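Local atomic coordinates of nitroreductase family protein (Sphingopyxis sp., PDB entry 7DP2), a protein that probably reduces nitro groups of dinitroaniline herbicides, using a bound flavin mononucleotide and electrons from NADPH. Residues 138-143 with 155-160; 80-85 with 182-187; 13-18 with 161-166. The protein carries 1 engineered substitution. All coordinates share one frame; numbering follows the deposited sequence.

Interaction 1 (138-143 with 155-160)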
loop_
_atom_site.group_PDB
_atom_site.type_symbol
_atom_site.label_atom_id
_atom_site.label_comp_id
_atom_site.label_asym_id
_atom_site.label_seq_id
_atom_site.Cartn_x
_atom_site.Cartn_y
_atom_site.Cartn_z
ATOM N N LEU A 138 -12.499 -3.675 -10.282
ATOM C CA LEU A 138 -11.745 -4.607 -9.455
ATOM C C LEU A 138 -12.172 -4.476 -7.999
ATOM O O LEU A 138 -12.146 -3.399 -7.426
ATOM C CB LEU A 138 -10.239 -4.353 -9.572
ATOM C CG LEU A 138 -9.393 -5.197 -8.605
ATOM C CD1 LEU A 138 -9.069 -6.530 -9.171
ATOM C CD2 LEU A 138 -8.142 -4.510 -8.199
ATOM N N PHE A 139 -12.514 -5.598 -7.391
ATOM C CA PHE A 139 -12.854 -5.601 -5.987
ATOM C C PHE A 139 -11.767 -6.306 -5.180
ATOM O O PHE A 139 -11.564 -7.529 -5.293
ATOM C CB PHE A 139 -14.222 -6.251 -5.788
ATOM C CG PHE A 139 -15.365 -5.381 -6.246
ATOM C CD1 PHE A 139 -15.700 -4.234 -5.533
ATOM C CD2 PHE A 139 -16.087 -5.686 -7.397
ATOM C CE1 PHE A 139 -16.750 -3.414 -5.950
ATOM C CE2 PHE A 139 -17.132 -4.874 -7.821
ATOM C CZ PHE A 139 -17.464 -3.726 -7.098
ATOM N N LEU A 140 -11.058 -5.506 -4.382
ATOM C CA LEU A 140 -9.986 -5.999 -3.517
ATOM C C LEU A 140 -10.531 -6.339 -2.148
ATOM O O LEU A 140 -11.157 -5.519 -1.495
ATOM C CB LEU A 140 -8.852 -4.971 -3.405
ATOM C CG LEU A 140 -7.699 -5.146 -2.400
ATOM C CD1 LEU A 140 -7.044 -6.531 -2.499
ATOM C CD2 LEU A 140 -6.644 -4.079 -2.635
ATOM N N HIS A 141 -10.320 -7.576 -1.736
ATOM C CA HIS A 141 -10.814 -8.049 -0.455
ATOM C C HIS A 141 -9.836 -9.025 0.179
ATOM O O HIS A 141 -8.844 -9.413 -0.446
ATOM C CB HIS A 141 -12.174 -8.702 -0.640
ATOM C CG HIS A 141 -12.191 -9.743 -1.705
ATOM N ND1 HIS A 141 -12.029 -11.082 -1.445
ATOM C CD2 HIS A 141 -12.375 -9.643 -3.052
ATOM C CE1 HIS A 141 -12.108 -11.770 -2.575
ATOM N NE2 HIS A 141 -12.322 -10.912 -3.562
ATOM N N CYS A 142 -10.101 -9.406 1.424
ATOM C CA CYS A 142 -9.272 -10.406 2.113
ATOM C C CYS A 142 -10.055 -11.054 3.227
ATOM O O CYS A 142 -11.203 -10.688 3.483
ATOM C CB CYS A 142 -7.991 -9.794 2.679
ATOM S SG CYS A 142 -8.248 -8.553 3.986
ATOM N N SER A 143 -9.434 -12.025 3.892
ATOM C CA SER A 143 -10.086 -12.678 5.007
ATOM C C SER A 143 -10.160 -11.711 6.177
ATOM O O SER A 143 -9.265 -10.866 6.365
ATOM C CB SER A 143 -9.348 -13.948 5.441
ATOM O OG SER A 143 -9.952 -14.494 6.616
ATOM N N GLY A 155 -2.275 -2.524 0.208
ATOM C CA GLY A 155 -1.894 -1.265 -0.407
ATOM C C GLY A 155 -0.741 -1.476 -1.385
ATOM O O GLY A 155 -0.773 -1.006 -2.530
ATOM N N MET A 156 0.269 -2.211 -0.940
ATOM C CA MET A 156 1.458 -2.430 -1.759
ATOM C C MET A 156 1.121 -3.114 -3.055
ATOM O O MET A 156 1.639 -2.753 -4.100
ATOM C CB MET A 156 2.488 -3.252 -1.001
ATOM C CG MET A 156 2.974 -2.536 0.210
ATOM S SD MET A 156 3.888 -3.631 1.291
ATOM C CE MET A 156 3.686 -2.801 2.878
ATOM N N TRP A 157 0.233 -4.098 -2.981
ATOM C CA TRP A 157 -0.221 -4.787 -4.182
ATOM C C TRP A 157 -1.085 -3.851 -5.045
ATOM O O TRP A 157 -0.965 -3.821 -6.256
ATOM C CB TRP A 157 -0.989 -6.055 -3.826
ATOM C CG TRP A 157 -1.571 -6.744 -5.029
ATOM C CD1 TRP A 157 -0.928 -7.608 -5.849
ATOM C CD2 TRP A 157 -2.898 -6.609 -5.556
ATOM N NE1 TRP A 157 -1.759 -8.038 -6.842
ATOM C CE2 TRP A 157 -2.984 -7.442 -6.689
ATOM C CE3 TRP A 157 -4.019 -5.860 -5.188
ATOM C CZ2 TRP A 157 -4.144 -7.559 -7.462
ATOM C CZ3 TRP A 157 -5.182 -5.982 -5.950
ATOM C CH2 TRP A 157 -5.229 -6.812 -7.080
ATOM N N LEU A 158 -1.964 -3.096 -4.407
ATOM C CA LEU A 158 -2.850 -2.223 -5.143
ATOM C C LEU A 158 -2.050 -1.155 -5.909
ATOM O O LEU A 158 -2.260 -0.947 -7.104
ATOM C CB LEU A 158 -3.869 -1.569 -4.185
ATOM C CG LEU A 158 -4.994 -0.853 -4.944
ATOM C CD1 LEU A 158 -5.734 -1.833 -5.829
ATOM C CD2 LEU A 158 -5.951 -0.142 -4.011
ATOM N N GLN A 159 -1.100 -0.516 -5.233
ATOM C CA GLN A 159 -0.299 0.503 -5.885
ATOM C C GLN A 159 0.502 -0.063 -7.048
ATOM O O GLN A 159 0.665 0.592 -8.070
ATOM C CB GLN A 159 0.635 1.178 -4.891
ATOM C CG GLN A 159 1.676 2.108 -5.514
ATOM C CD GLN A 159 1.083 3.399 -6.088
ATOM O OE1 GLN A 159 -0.071 3.451 -6.547
ATOM N NE2 GLN A 159 1.868 4.452 -6.034
ATOM N N SER A 160 1.000 -1.286 -6.896
ATOM C CA SER A 160 1.687 -1.947 -7.999
ATOM C C SER A 160 0.762 -2.023 -9.229
ATOM O O SER A 160 1.131 -1.648 -10.349
ATOM C CB SER A 160 2.132 -3.327 -7.574
ATOM O OG SER A 160 2.985 -3.248 -6.439
#

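Interaction 2 (80-85 with 182-187)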
loop_
_atom_site.group_PDB
_atom_site.type_symbol
_atom_site.label_atom_id
_atom_site.label_comp_id
_atom_site.label_asym_id
_atom_site.label_seq_id
_atom_site.Cartn_x
_atom_site.Cartn_y
_atom_site.Cartn_z
ATOM N N GLY A 80 -29.592 2.778 3.950
ATOM C CA GLY A 80 -29.101 1.646 3.187
ATOM C C GLY A 80 -27.616 1.368 3.337
ATOM O O GLY A 80 -27.096 0.405 2.774
ATOM N N PHE A 81 -26.918 2.212 4.088
ATOM C CA PHE A 81 -25.482 2.033 4.278
ATOM C C PHE A 81 -25.162 0.731 4.994
ATOM O O PHE A 81 -25.792 0.385 5.996
ATOM C CB PHE A 81 -24.890 3.197 5.071
ATOM C CG PHE A 81 -24.798 4.474 4.298
ATOM C CD1 PHE A 81 -24.611 4.459 2.925
ATOM C CD2 PHE A 81 -24.907 5.700 4.949
ATOM C CE1 PHE A 81 -24.528 5.639 2.220
ATOM C CE2 PHE A 81 -24.827 6.885 4.245
ATOM C CZ PHE A 81 -24.646 6.856 2.878
ATOM N N GLN A 82 -24.163 0.021 4.485
ATOM C CA GLN A 82 -23.637 -1.158 5.156
ATOM C C GLN A 82 -22.124 -1.035 5.137
ATOM O O GLN A 82 -21.435 -1.626 4.285
ATOM C CB GLN A 82 -24.078 -2.452 4.466
ATOM C CG GLN A 82 -25.540 -2.521 4.025
ATOM C CD GLN A 82 -25.749 -3.605 2.977
ATOM O OE1 GLN A 82 -24.974 -3.711 2.024
ATOM N NE2 GLN A 82 -26.781 -4.421 3.155
ATOM N N PRO A 83 -21.596 -0.233 6.061
ATOM C CA PRO A 83 -20.158 0.020 6.122
ATOM C C PRO A 83 -19.370 -1.225 6.548
ATOM O O PRO A 83 -19.670 -1.756 7.617
ATOM C CB PRO A 83 -20.048 1.123 7.186
ATOM C CG PRO A 83 -21.435 1.648 7.357
ATOM C CD PRO A 83 -22.326 0.493 7.110
ATOM N N GLU A 84 -18.387 -1.664 5.753
ATOM C CA GLU A 84 -17.490 -2.751 6.170
ATOM C C GLU A 84 -16.663 -2.342 7.391
ATOM O O GLU A 84 -16.329 -3.177 8.236
ATOM C CB GLU A 84 -16.514 -3.141 5.058
ATOM C CG GLU A 84 -17.065 -3.853 3.853
ATOM C CD GLU A 84 -17.503 -5.276 4.124
ATOM O OE1 GLU A 84 -18.624 -5.478 4.636
ATOM O OE2 GLU A 84 -16.720 -6.197 3.814
ATOM N N TYR A 85 -16.323 -1.056 7.449
ATOM C CA TYR A 85 -15.395 -0.495 8.431
ATOM C C TYR A 85 -15.508 1.022 8.317
ATOM O O TYR A 85 -16.241 1.526 7.455
ATOM C CB TYR A 85 -13.940 -0.944 8.164
ATOM C CG TYR A 85 -13.467 -0.580 6.764
ATOM C CD1 TYR A 85 -12.897 0.662 6.496
ATOM C CD2 TYR A 85 -13.624 -1.466 5.701
ATOM C CE1 TYR A 85 -12.489 1.001 5.207
ATOM C CE2 TYR A 85 -13.219 -1.132 4.401
ATOM C CZ TYR A 85 -12.652 0.097 4.162
ATOM O OH TYR A 85 -12.256 0.431 2.876
ATOM N N GLY A 182 -20.554 -2.929 1.698
ATOM C CA GLY A 182 -19.781 -4.156 1.603
ATOM C C GLY A 182 -20.593 -5.432 1.466
ATOM O O GLY A 182 -20.336 -6.228 0.575
ATOM N N ALA A 183 -21.615 -5.593 2.302
ATOM C CA ALA A 183 -22.432 -6.804 2.297
ATOM C C ALA A 183 -23.152 -7.018 0.981
ATOM O O ALA A 183 -23.217 -8.142 0.481
ATOM C CB ALA A 183 -23.428 -6.770 3.427
ATOM N N THR A 184 -23.742 -5.951 0.452
ATOM C CA THR A 184 -24.414 -6.021 -0.844
ATOM C C THR A 184 -23.417 -6.404 -1.939
ATOM O O THR A 184 -23.696 -7.238 -2.814
ATOM C CB THR A 184 -25.068 -4.682 -1.245
ATOM O OG1 THR A 184 -26.124 -4.357 -0.339
ATOM C CG2 THR A 184 -25.629 -4.780 -2.646
ATOM N N VAL A 185 -22.248 -5.788 -1.892
ATOM C CA VAL A 185 -21.279 -6.053 -2.924
ATOM C C VAL A 185 -20.799 -7.493 -2.816
ATOM O O VAL A 185 -20.742 -8.208 -3.817
ATOM C CB VAL A 185 -20.096 -5.104 -2.833
ATOM C CG1 VAL A 185 -19.146 -5.341 -3.991
ATOM C CG2 VAL A 185 -20.590 -3.673 -2.815
ATOM N N ARG A 186 -20.512 -7.917 -1.589
ATOM C CA ARG A 186 -20.015 -9.260 -1.340
ATOM C C ARG A 186 -21.057 -10.276 -1.775
ATOM O O ARG A 186 -20.727 -11.307 -2.359
ATOM C CB ARG A 186 -19.653 -9.435 0.143
ATOM C CG ARG A 186 -18.170 -9.157 0.446
ATOM C CD ARG A 186 -17.921 -8.650 1.874
ATOM N NE ARG A 186 -18.635 -9.444 2.860
ATOM C CZ ARG A 186 -19.381 -8.931 3.828
ATOM N NH1 ARG A 186 -19.493 -7.615 3.955
ATOM N NH2 ARG A 186 -20.004 -9.735 4.677
ATOM N N ALA A 187 -22.323 -9.960 -1.515
ATOM C CA ALA A 187 -23.424 -10.828 -1.915
ATOM C C ALA A 187 -23.488 -11.000 -3.421
ATOM O O ALA A 187 -23.569 -12.120 -3.922
ATOM C CB ALA A 187 -24.741 -10.286 -1.401
HETATM O O HOH W 1 -20.942 -4.188 4.590
#

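Interaction 3 (13-18 with 161-166). With FMN (flavin mononucleotide), chain C.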
loop_
_atom_site.group_PDB
_atom_site.type_symbol
_atom_site.label_atom_id
_atom_site.label_comp_id
_atom_site.label_asym_id
_atom_site.label_seq_id
_atom_site.Cartn_x
_atom_site.Cartn_y
_atom_site.Cartn_z
ATOM N N GLU A 13 8.132 7.810 -13.929
ATOM C CA GLU A 13 7.162 8.404 -14.822
ATOM C C GLU A 13 5.769 7.847 -14.541
ATOM O O GLU A 13 4.835 8.602 -14.292
ATOM C CB GLU A 13 7.576 8.167 -16.275
ATOM C CG GLU A 13 8.792 8.992 -16.689
ATOM C CD GLU A 13 9.444 8.520 -17.987
ATOM O OE1 GLU A 13 9.490 7.296 -18.230
ATOM O OE2 GLU A 13 9.929 9.380 -18.756
ATOM N N ALA A 14 5.643 6.527 -14.519
ATOM C CA ALA A 14 4.357 5.903 -14.238
ATOM C C ALA A 14 3.804 6.454 -12.934
ATOM O O ALA A 14 2.640 6.778 -12.841
ATOM C CB ALA A 14 4.484 4.393 -14.176
ATOM N N LEU A 15 4.664 6.575 -11.938
ATOM C CA LEU A 15 4.254 7.116 -10.654
ATOM C C LEU A 15 3.842 8.578 -10.788
ATOM O O LEU A 15 2.884 9.017 -10.181
ATOM C CB LEU A 15 5.380 6.971 -9.647
ATOM C CG LEU A 15 4.997 7.053 -8.179
ATOM C CD1 LEU A 15 4.187 5.831 -7.765
ATOM C CD2 LEU A 15 6.254 7.171 -7.340
ATOM N N ALA A 16 4.590 9.333 -11.585
ATOM C CA ALA A 16 4.265 10.725 -11.836
ATOM C C ALA A 16 2.954 10.833 -12.602
ATOM O O ALA A 16 2.194 11.776 -12.404
ATOM C CB ALA A 16 5.382 11.407 -12.605
ATOM N N ARG A 17 2.666 9.844 -13.444
ATOM C CA ARG A 17 1.494 9.927 -14.308
ATOM C C ARG A 17 0.308 9.078 -13.854
ATOM O O ARG A 17 -0.719 9.050 -14.527
ATOM C CB ARG A 17 1.853 9.546 -15.759
ATOM C CG ARG A 17 2.642 10.590 -16.545
ATOM C CD ARG A 17 3.011 10.092 -17.956
ATOM N NE ARG A 17 3.684 11.132 -18.758
ATOM C CZ ARG A 17 4.990 11.187 -19.020
ATOM N NH1 ARG A 17 5.480 12.184 -19.750
ATOM N NH2 ARG A 17 5.808 10.250 -18.559
ATOM N N ARG A 18 0.425 8.408 -12.711
ATOM C CA ARG A 18 -0.758 7.814 -12.108
ATOM C C ARG A 18 -1.572 8.869 -11.374
ATOM O O ARG A 18 -1.032 9.615 -10.566
ATOM C CB ARG A 18 -0.398 6.684 -11.143
ATOM C CG ARG A 18 -1.624 5.970 -10.615
ATOM C CD ARG A 18 -1.529 5.680 -9.126
ATOM N NE ARG A 18 -1.293 6.894 -8.355
ATOM C CZ ARG A 18 -2.224 7.784 -8.005
ATOM N NH1 ARG A 18 -3.497 7.630 -8.380
ATOM N NH2 ARG A 18 -1.866 8.850 -7.293
ATOM N N VAL A 161 -0.462 -2.475 -8.999
ATOM C CA VAL A 161 -1.430 -2.639 -10.073
ATOM C C VAL A 161 -1.662 -1.310 -10.789
ATOM O O VAL A 161 -1.690 -1.255 -12.011
ATOM C CB VAL A 161 -2.745 -3.212 -9.511
ATOM C CG1 VAL A 161 -3.849 -3.257 -10.566
ATOM C CG2 VAL A 161 -2.489 -4.603 -8.923
ATOM N N MET A 162 -1.808 -0.238 -10.026
ATOM C CA MET A 162 -2.091 1.064 -10.619
ATOM C C MET A 162 -0.908 1.578 -11.463
ATOM O O MET A 162 -1.086 2.122 -12.549
ATOM C CB MET A 162 -2.470 2.074 -9.519
ATOM C CG MET A 162 -3.825 1.765 -8.828
ATOM S SD MET A 162 -4.309 2.935 -7.534
ATOM C CE MET A 162 -3.601 2.246 -6.055
ATOM N N LEU A 163 0.305 1.351 -10.989
ATOM C CA LEU A 163 1.471 1.730 -11.757
ATOM C C LEU A 163 1.636 0.935 -13.056
ATOM O O LEU A 163 1.981 1.505 -14.078
ATOM C CB LEU A 163 2.718 1.567 -10.902
ATOM C CG LEU A 163 2.701 2.514 -9.709
ATOM C CD1 LEU A 163 4.015 2.392 -8.950
ATOM C CD2 LEU A 163 2.458 3.966 -10.182
ATOM N N LEU A 164 1.344 -0.363 -13.029
ATOM C CA LEU A 164 1.487 -1.188 -14.226
ATOM C C LEU A 164 0.460 -0.758 -15.265
ATOM O O LEU A 164 0.755 -0.725 -16.450
ATOM C CB LEU A 164 1.303 -2.674 -13.892
ATOM C CG LEU A 164 2.458 -3.254 -13.071
ATOM C CD1 LEU A 164 2.075 -4.529 -12.276
ATOM C CD2 LEU A 164 3.664 -3.482 -13.947
ATOM N N LEU A 165 -0.737 -0.427 -14.790
ATOM C CA LEU A 165 -1.807 0.055 -15.637
ATOM C C LEU A 165 -1.369 1.242 -16.435
ATOM O O LEU A 165 -1.519 1.267 -17.662
ATOM C CB LEU A 165 -3.041 0.440 -14.821
ATOM C CG LEU A 165 -3.832 -0.693 -14.162
ATOM C CD1 LEU A 165 -4.959 -0.117 -13.319
ATOM C CD2 LEU A 165 -4.365 -1.685 -15.188
ATOM N N VAL A 166 -0.819 2.222 -15.735
ATOM C CA VAL A 166 -0.372 3.447 -16.377
ATOM C C VAL A 166 0.639 3.076 -17.431
ATOM O O VAL A 166 0.504 3.449 -18.600
ATOM C CB VAL A 166 0.255 4.438 -15.382
ATOM C CG1 VAL A 166 0.790 5.648 -16.121
ATOM C CG2 VAL A 166 -0.756 4.866 -14.340
HETATM N N1 FMN C . -11.620 8.715 -5.152
HETATM C C2 FMN C . -12.979 8.803 -5.343
HETATM O O2 FMN C . -13.428 9.680 -6.067
HETATM N N3 FMN C . -13.850 7.935 -4.724
HETATM C C4 FMN C . -13.366 6.948 -3.894
HETATM O O4 FMN C . -14.127 6.156 -3.327
HETATM C C4A FMN C . -12.003 6.867 -3.693
HETATM N N5 FMN C . -11.522 5.896 -2.868
HETATM C C5A FMN C . -10.172 5.765 -2.673
HETATM C C6 FMN C . -9.741 4.743 -1.844
HETATM C C7 FMN C . -8.391 4.568 -1.611
HETATM C C7M FMN C . -7.910 3.469 -0.708
HETATM C C8 FMN C . -7.482 5.420 -2.221
HETATM C C8M FMN C . -6.021 5.209 -1.962
HETATM C C9 FMN C . -7.923 6.449 -3.056
HETATM C C9A FMN C . -9.278 6.635 -3.297
HETATM N N10 FMN C . -9.773 7.650 -4.125
HETATM C C10 FMN C . -11.130 7.748 -4.318
HETATM C "C1'" FMN C . -8.920 8.641 -4.859
HETATM C "C2'" FMN C . -8.192 9.627 -3.927
HETATM O "O2'" FMN C . -8.939 10.783 -3.587
HETATM C "C3'" FMN C . -6.887 10.052 -4.591
HETATM O "O3'" FMN C . -5.987 8.982 -4.475
HETATM C "C4'" FMN C . -6.237 11.267 -3.944
HETATM O "O4'" FMN C . -7.126 12.368 -3.862
HETATM C "C5'" FMN C . -5.026 11.681 -4.757
HETATM O "O5'" FMN C . -5.421 12.075 -6.054
HETATM P P FMN C . -4.713 11.287 -7.264
HETATM O O1P FMN C . -3.266 11.699 -7.346
HETATM O O2P FMN C . -4.753 9.839 -6.912
HETATM O O3P FMN C . -5.473 11.523 -8.537
#

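Interaction 1 (138-143 with 155-160)
Leu138 opens the contact by reaching toward the indole of Trp157, and the two side chains come from opposite directions. The setting is the alpha+beta core of the nitroreductase fold: strand 136-143, in the interior of a four-stranded antiparallel sheet, is covered by helix 148-167, which follows it in the chain and runs back against it at 162°, with the short axes 10.7 Å apart. Leu138 CG lies anti to the backbone N (chi1 174°), which carries CD2 out to the six-membered ring, 3.9 Å from Trp157 CH2, and more loosely to Leu158 CD1. Phe139 turns to the other side of the sheet, where its ring meets Trp178 edge-to-face. Leu140 returns to the helix side and divides its methyls: CD1 slides past the indole, 4.0 Å from Trp157 CZ3, while CD2 packs on Leu158 CD1, also at 4.0 Å. Trp157 is thus held by both leucines and by a stack with Trp53, and the packing here is wholly apolar and buried. The far side of the helix serves the dimer and cofactor: Met156 touches a bound flavin mononucleotide, and Gln159 NE2 of the second subunit hydrogen-bonds to Ser160 OG. Ser160 OG, 21° out of the carbonyl plane, also donates to Met156 O at 2.7 Å; the same oxygen receives Ser160 N.

Interaction 2 (80-85 with 182-187)
Arg186 presents the edge of its guanidinium to Glu84, whose carboxylate plane is turned 29° from it. The salt bridge joins Glu84 OE1 to Arg186 NH1, although the modelled 2.4 Å is doubtfully short; the firmer ionic partner of Arg186 is Asp193, in a salt bridge from NH2. The other flat group is the Gln82 amide: Thr184 OG1 and Thr184 N both donate hydrogen bonds to Gln82 OE1, from opposite faces of the amide plane, at 2.7 Å from OG1 and 3.0 Å from N. Gln82 is extended beyond CG (chi2 161°), which brings its end across to the start of helix 182-189. Here an irregular loop supplies acceptors to N-H groups of the helix's first turn: Gln82 O takes a weak bond from Gly182 N, and a water donates to Gln82 O and Glu84 OE1 while accepting from Ala183 N at 2.8 Å to the water oxygen. A leucine in place of Gln82 would probably leave Thr184 N and OG1 without this shared acceptor. Glu84 CG, anti to the carbonyl carbon (chi1 -70°), lies 3.5 Å from Gly182 CA; the bend at chi2 then turns the carboxylate toward Arg186. Glu84 OE2 accepts from Leu197 N, tying the loop to strand 195-204.

Interaction 3 (13-18 with 161-166)
Leu15 and Leu163 make the tightest apolar contact between two helices that cross nearly at right angles (99°, axes 8.7 Å apart): Leu15 CD1 lies 3.5 Å from Leu163 CD2 and almost as near to Leu163 CD1, the two side chains crossing at a slant. The small Ala14 sits at the closest approach of the backbones, its CB 3.8 Å from Leu163 O. Val166 packs beside it, CG1 over the Ala14 backbone and CG2 3.7 Å from Arg18 CB. Mixed packing follows along Arg18, whose aliphatic part continues over the helix with CD 3.7 Å from Met162 CB. The polar interactions belong to the tip of the same residue. Bends at chi2 and chi3 (56°) turn its guanidinium to the phosphate of flavin mononucleotide. Arg18 NH1 donates to FMN O2P at 2.9 Å, and Arg18 NH2 to both FMN O2P and O1P; O2P lies at the guanidinium edge, in its plane, so the forked grip should restrain the group's rotation. Arg18 NH2 also donates to Arg43 O of the second subunit, and Arg219 binds the same cofactor close by. The contact thus links the N-terminal helix 11-17 to helix 148-167 beside the cofactor and the dimer interface. Beyond it, Leu164 packs on Ile37 and Ile40 of helix 31-41, while Met162 lies against strands 171-175 and 195-204.

In the fold
Helix 148-167 carries both interaction 1 and interaction 3, one turn after another, with centres 15 Å apart; Gln159 of the former touches Leu15 and Arg18 of the latter, and both reach the second subunit. Interaction 2 lies across the sheet, about 17 Å from interaction 1 between centres, yet Phe139 CE1 meets Val185 CG1 at 3.6 Å, bridging strand 136-143 and helix 182-189. Interactions 2 and 3 are about 29 Å apart between centres, on opposite sides of the chain's middle. Along the chain their segments alternate, and both segments of interaction 1 fall within each of those spans. Distant parts of the sequence are thereby gathered round one sheet, beside flavin sites at the dimer interface.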